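Local coordinates for protein soluble lytic transglycosylase B3 (Pseudomonas aeruginosa, PDB 5ANZ) that probably cleaves peptidoglycan as a lytic transglycosylase in cell-wall turnover and carries a bound calcium ion, at residues L270-L276 with L296-S302; L368-L372 with T390-I394. One frame throughout, in Å; residues are numbered along the deposited sequence.

Interaction 1 of 2, residues L270-L276 with L296-S302; sequences LTIRKPL and LSGEQAS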
loop_
_atom_site.group_PDB
_atom_site.type_symbol
_atom_site.label_atom_id
_atom_site.label_comp_id
_atom_site.label_asym_id
_atom_site.label_seq_id
_atom_site.Cartn_x
_atom_site.Cartn_y
_atom_site.Cartn_z
ATOM N N LEU A 270 -3.913 2.172 14.738
ATOM C CA LEU A 270 -3.190 0.934 14.467
ATOM C C LEU A 270 -2.139 0.637 15.533
ATOM O O LEU A 270 -1.748 -0.519 15.717
ATOM C CB LEU A 270 -2.532 0.976 13.079
ATOM C CG LEU A 270 -3.455 0.686 11.886
ATOM C CD1 LEU A 270 -4.360 -0.497 12.190
ATOM C CD2 LEU A 270 -4.281 1.905 11.503
ATOM N N THR A 271 -1.696 1.673 16.244
ATOM C CA THR A 271 -0.732 1.521 17.331
ATOM C C THR A 271 -1.380 1.013 18.615
ATOM O O THR A 271 -0.687 0.666 19.577
ATOM C CB THR A 271 -0.039 2.848 17.657
ATOM O OG1 THR A 271 -1.038 3.835 17.948
ATOM C CG2 THR A 271 0.810 3.306 16.486
ATOM N N ILE A 272 -2.709 1.010 18.643
ATOM C CA ILE A 272 -3.437 0.450 19.775
ATOM C C ILE A 272 -3.851 -0.967 19.397
ATOM O O ILE A 272 -4.609 -1.171 18.445
ATOM C CB ILE A 272 -4.673 1.291 20.158
ATOM C CG1 ILE A 272 -4.256 2.698 20.600
ATOM C CG2 ILE A 272 -5.470 0.601 21.267
ATOM C CD1 ILE A 272 -5.406 3.558 21.088
ATOM N N ARG A 273 -3.314 -1.949 20.107
ATOM C CA ARG A 273 -3.667 -3.339 19.848
ATOM C C ARG A 273 -4.158 -4.014 21.124
ATOM O O ARG A 273 -3.629 -3.784 22.215
ATOM C CB ARG A 273 -2.477 -4.095 19.250
ATOM C CG ARG A 273 -2.085 -3.572 17.881
ATOM C CD ARG A 273 -1.097 -4.492 17.176
ATOM N NE ARG A 273 0.242 -4.394 17.741
ATOM C CZ ARG A 273 1.139 -3.489 17.369
ATOM N NH1 ARG A 273 0.830 -2.597 16.437
ATOM N NH2 ARG A 273 2.340 -3.475 17.932
ATOM N N LYS A 274 -5.194 -4.831 20.972
ATOM C CA LYS A 274 -5.825 -5.517 22.084
ATOM C C LYS A 274 -6.207 -6.917 21.644
ATOM O O LYS A 274 -6.568 -7.118 20.485
ATOM C CB LYS A 274 -7.071 -4.758 22.553
ATOM C CG LYS A 274 -6.799 -3.391 23.150
ATOM C CD LYS A 274 -8.100 -2.741 23.580
ATOM C CE LYS A 274 -7.894 -1.285 23.937
ATOM N NZ LYS A 274 -6.968 -1.117 25.087
ATOM N N PRO A 275 -6.132 -7.893 22.560
ATOM C CA PRO A 275 -6.615 -9.224 22.179
ATOM C C PRO A 275 -8.088 -9.164 21.797
ATOM O O PRO A 275 -8.818 -8.334 22.336
ATOM C CB PRO A 275 -6.412 -10.057 23.446
ATOM C CG PRO A 275 -5.438 -9.270 24.285
ATOM C CD PRO A 275 -5.674 -7.836 23.960
ATOM N N LEU A 276 -8.515 -10.011 20.868
ATOM C CA LEU A 276 -9.918 -10.041 20.456
ATOM C C LEU A 276 -10.843 -10.225 21.660
ATOM O O LEU A 276 -11.935 -9.659 21.707
ATOM C CB LEU A 276 -10.158 -11.156 19.442
ATOM C CG LEU A 276 -9.549 -10.937 18.061
ATOM C CD1 LEU A 276 -9.910 -12.097 17.160
ATOM C CD2 LEU A 276 -10.026 -9.618 17.468
ATOM N N LEU A 296 -9.456 -17.416 18.221
ATOM C CA LEU A 296 -8.620 -16.263 17.913
ATOM C C LEU A 296 -8.611 -15.252 19.056
ATOM O O LEU A 296 -8.056 -14.162 18.919
ATOM C CB LEU A 296 -9.105 -15.582 16.630
ATOM C CG LEU A 296 -8.532 -16.021 15.282
ATOM C CD1 LEU A 296 -8.306 -17.518 15.235
ATOM C CD2 LEU A 296 -9.472 -15.580 14.175
ATOM N N SER A 297 -9.218 -15.624 20.181
ATOM C CA SER A 297 -9.434 -14.699 21.297
ATOM C C SER A 297 -8.147 -14.078 21.841
ATOM O O SER A 297 -8.173 -12.984 22.412
ATOM C CB SER A 297 -10.173 -15.410 22.435
ATOM O OG SER A 297 -9.440 -16.529 22.900
ATOM N N GLY A 298 -7.025 -14.772 21.666
ATOM C CA GLY A 298 -5.749 -14.266 22.136
ATOM C C GLY A 298 -5.028 -13.376 21.136
ATOM O O GLY A 298 -4.010 -12.764 21.466
ATOM N N GLU A 299 -5.553 -13.289 19.919
ATOM C CA GLU A 299 -4.885 -12.542 18.853
ATOM C C GLU A 299 -5.012 -11.028 19.005
ATOM O O GLU A 299 -6.099 -10.507 19.280
ATOM C CB GLU A 299 -5.438 -12.954 17.483
ATOM C CG GLU A 299 -4.970 -14.311 17.013
ATOM C CD GLU A 299 -3.466 -14.365 16.836
ATOM O OE1 GLU A 299 -2.867 -13.338 16.436
ATOM O OE2 GLU A 299 -2.877 -15.427 17.110
ATOM N N GLN A 300 -3.904 -10.324 18.792
ATOM C CA GLN A 300 -3.896 -8.874 18.918
ATOM C C GLN A 300 -4.562 -8.231 17.715
ATOM O O GLN A 300 -4.300 -8.603 16.569
ATOM C CB GLN A 300 -2.471 -8.347 19.066
ATOM C CG GLN A 300 -1.776 -8.793 20.334
ATOM C CD GLN A 300 -2.333 -8.121 21.566
ATOM O OE1 GLN A 300 -2.775 -6.977 21.514
ATOM N NE2 GLN A 300 -2.317 -8.831 22.686
ATOM N N ALA A 301 -5.430 -7.262 17.969
ATOM C CA ALA A 301 -6.107 -6.587 16.863
ATOM C C ALA A 301 -6.268 -5.099 17.129
ATOM O O ALA A 301 -6.298 -4.669 18.278
ATOM C CB ALA A 301 -7.471 -7.239 16.603
ATOM N N SER A 302 -6.382 -4.323 16.056
ATOM C CA SER A 302 -6.642 -2.888 16.116
ATOM C C SER A 302 -7.980 -2.590 15.464
ATOM O O SER A 302 -8.420 -3.337 14.586
ATOM C CB SER A 302 -5.545 -2.090 15.403
ATOM O OG SER A 302 -4.281 -2.327 15.996
#
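Lys274 and Ala301 face each other as an antiparallel hydrogen-bonded pair, and their two backbone bonds fix the register. Lys274 N gives to Ala301 O over 2.9 Å, and Ala301 N returns a bond to Lys274 O at 2.8 Å. One step along, Pro275 and Gln300 form a non-hydrogen-bonded pair, and the CA-H of Pro275 approaches Glu299 O, 3.2 Å from CA. The next N-H, that of Leu276, takes up the same Glu299 O at 2.9 Å, though the bond is bent to 137°.

Strand 274-275 is an outermost strand of the antiparallel five-stranded sheet in the chain, paired on one side with strand 300-304, and helix 276-280 follows it at once, with Pro275 as N-cap. Leu276 leans back over the neighbouring strand. Its CG lies beside its own backbone N (chi1 -70°), which sends CD2 onto Ala301 CB and CD1 against Leu296 CB, both at 3.6 Å.

At the other end, Ser302 OG sits 2.7 Å from Ile272 O and 3.1 Å from Leu270 O, while Leu270 CD1 rests on Ser302 CB. On the far edge of strand 300-304, the Ser302 backbone is hydrogen-bonded to Val316 of strand 313-316, whose Leu315 touches Leu276; Trp279 NE1 also bonds Ala301 O. A type I turn from Leu296 to Glu299 leads into strand 300-304.

Interaction 2 of 2, residues L368-L372 with T390-I394; sequences LQRQL and TRKAI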
loop_
_atom_site.group_PDB
_atom_site.type_symbol
_atom_site.label_atom_id
_atom_site.label_comp_id
_atom_site.label_asym_id
_atom_site.label_seq_id
_atom_site.Cartn_x
_atom_site.Cartn_y
_atom_site.Cartn_z
ATOM N N LEU A 368 -7.205 22.775 7.911
ATOM C CA LEU A 368 -7.658 22.100 9.125
ATOM C C LEU A 368 -6.579 22.116 10.189
ATOM O O LEU A 368 -6.853 22.386 11.366
ATOM C CB LEU A 368 -8.063 20.654 8.827
ATOM C CG LEU A 368 -8.324 19.811 10.084
ATOM C CD1 LEU A 368 -9.510 20.366 10.841
ATOM C CD2 LEU A 368 -8.538 18.349 9.724
ATOM N N GLN A 369 -5.353 21.808 9.780
ATOM C CA GLN A 369 -4.242 21.763 10.725
ATOM C C GLN A 369 -3.969 23.143 11.305
ATOM O O GLN A 369 -3.679 23.273 12.502
ATOM C CB GLN A 369 -2.988 21.202 10.054
ATOM C CG GLN A 369 -3.024 19.679 9.885
ATOM C CD GLN A 369 -1.917 19.151 8.994
ATOM O OE1 GLN A 369 -1.478 19.827 8.067
ATOM N NE2 GLN A 369 -1.461 17.933 9.274
ATOM N N ARG A 370 -4.073 24.175 10.466
ATOM C CA ARG A 370 -3.841 25.542 10.932
ATOM C C ARG A 370 -4.954 25.999 11.883
ATOM O O ARG A 370 -4.697 26.707 12.869
ATOM C CB ARG A 370 -3.711 26.500 9.741
ATOM C CG ARG A 370 -2.438 26.304 8.931
ATOM C CD ARG A 370 -2.344 27.322 7.802
ATOM N NE ARG A 370 -1.100 27.208 7.046
ATOM C CZ ARG A 370 -0.975 27.532 5.765
ATOM N NH1 ARG A 370 -2.022 27.995 5.091
ATOM N NH2 ARG A 370 0.193 27.402 5.154
ATOM N N GLN A 371 -6.186 25.583 11.603
ATOM C CA GLN A 371 -7.323 25.965 12.442
ATOM C C GLN A 371 -7.273 25.257 13.790
ATOM O O GLN A 371 -7.619 25.843 14.821
ATOM C CB GLN A 371 -8.647 25.655 11.735
ATOM C CG GLN A 371 -9.052 26.693 10.696
ATOM C CD GLN A 371 -9.603 27.945 11.336
ATOM O OE1 GLN A 371 -10.815 28.091 11.499
ATOM N NE2 GLN A 371 -8.714 28.854 11.721
ATOM N N LEU A 372 -6.836 24.000 13.781
ATOM C CA LEU A 372 -6.687 23.243 15.021
ATOM C C LEU A 372 -5.652 23.914 15.918
ATOM O O LEU A 372 -5.893 24.129 17.116
ATOM C CB LEU A 372 -6.279 21.793 14.730
ATOM C CG LEU A 372 -7.343 20.883 14.118
ATOM C CD1 LEU A 372 -6.704 19.653 13.498
ATOM C CD2 LEU A 372 -8.378 20.490 15.176
ATOM N N THR A 390 -2.065 14.658 14.048
ATOM C CA THR A 390 -3.237 15.413 13.643
ATOM C C THR A 390 -4.514 14.748 14.156
ATOM O O THR A 390 -5.446 15.428 14.567
ATOM C CB THR A 390 -3.301 15.569 12.117
ATOM O OG1 THR A 390 -2.132 16.268 11.669
ATOM C CG2 THR A 390 -4.526 16.360 11.727
ATOM N N ARG A 391 -4.553 13.421 14.152
ATOM C CA ARG A 391 -5.734 12.721 14.633
ATOM C C ARG A 391 -5.938 13.007 16.119
ATOM O O ARG A 391 -7.066 13.149 16.592
ATOM C CB ARG A 391 -5.620 11.210 14.372
ATOM C CG ARG A 391 -5.780 10.853 12.898
ATOM C CD ARG A 391 -5.982 9.361 12.687
ATOM N NE ARG A 391 -4.823 8.592 13.128
ATOM C CZ ARG A 391 -3.785 8.296 12.354
ATOM N NH1 ARG A 391 -3.755 8.701 11.089
ATOM N NH2 ARG A 391 -2.774 7.590 12.847
ATOM N N LYS A 392 -4.834 13.112 16.843
ATOM C CA LYS A 392 -4.878 13.447 18.259
ATOM C C LYS A 392 -5.542 14.809 18.457
ATOM O O LYS A 392 -6.421 14.985 19.309
ATOM C CB LYS A 392 -3.461 13.445 18.836
ATOM C CG LYS A 392 -3.386 13.298 20.336
ATOM C CD LYS A 392 -1.939 13.146 20.786
ATOM C CE LYS A 392 -1.853 12.940 22.288
ATOM N NZ LYS A 392 -2.561 11.699 22.716
ATOM N N ALA A 393 -5.115 15.773 17.646
ATOM C CA ALA A 393 -5.640 17.126 17.708
ATOM C C ALA A 393 -7.097 17.145 17.300
ATOM O O ALA A 393 -7.913 17.847 17.889
ATOM C CB ALA A 393 -4.833 18.039 16.813
ATOM N N ILE A 394 -7.417 16.379 16.264
ATOM C CA ILE A 394 -8.790 16.291 15.808
ATOM C C ILE A 394 -9.682 15.753 16.924
ATOM O O ILE A 394 -10.738 16.320 17.195
ATOM C CB ILE A 394 -8.900 15.412 14.550
ATOM C CG1 ILE A 394 -8.222 16.116 13.380
ATOM C CG2 ILE A 394 -10.356 15.121 14.217
ATOM C CD1 ILE A 394 -8.053 15.230 12.171
#
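The carboxamide of Gln369 is the flat group here, and it works through its edge: NE2 bonds Thr390 OG1 at 3.0 Å. That bond is nearly straight, at 165°, and the hydroxyl oxygen lies just 7° out of the amide plane. Both ends of the amide have further partners in the loop between the helices. OE1 accepts from the backbone N of Gly384, and NE2 also gives to Asp383 OD1, so three bonds hold the group's rotation. The Gln369 chain starts beside its own backbone N and then runs extended, carrying the amide across to the threonine, the two side chains crossing at about a right angle. Thr390 CG2, anti to the backbone N, comes within 4.1 Å of Gln369 CG.

Next to this polar pair the contact is apolar. Leu372 points toward the second helix and divides its branches: CD1 touches Ile394 CG1 at 3.9 Å and Ala393 CB at 4.1 Å, whereas CD2 lies over the backbone of Ala393, 3.8 Å from its O. One turn earlier, Leu368 CD2 meets Ile394 CD1 at 4.0 Å, the one side chain crossing the other squarely.

Helices 362-374 and 388-401 cross here at 54°, their segment axes 10.5 Å apart. They belong to the putative peptidoglycan-binding domain, a small helical unit whose third helix, 411-417, adds Leu414 and Leu417 against Leu368, and Leu413 against Ile394.

All six touching residues are buried, so the amide's polar atoms depend on protein partners. Its bonds tie both helices to the intervening loop, to which Thr390 OG1 adds a weak bond with Pro379 O, and they are the directional element beside contacts that are largely apolar.

Interactions 1 and 2 lie in different parts of the protein, the transglycosylase region and the putative peptidoglycan-binding domain; their centres are 27 Å apart, and their nearest atoms, about 6 Å apart, do not touch. They share no helix or strand. Interaction 1 is partly buried at a sheet margin, relying on backbone hydrogen bonds with one leucine packed across the strands. Interaction 2 is a fully buried helix pair held mainly by side chains: leucine, isoleucine and alanine packing beside one amide-hydroxyl bond. A bridge between the two regions does exist nearby: Arg391, on the second helix of interaction 2, makes a salt bridge to Glu269, just ahead of 270-276.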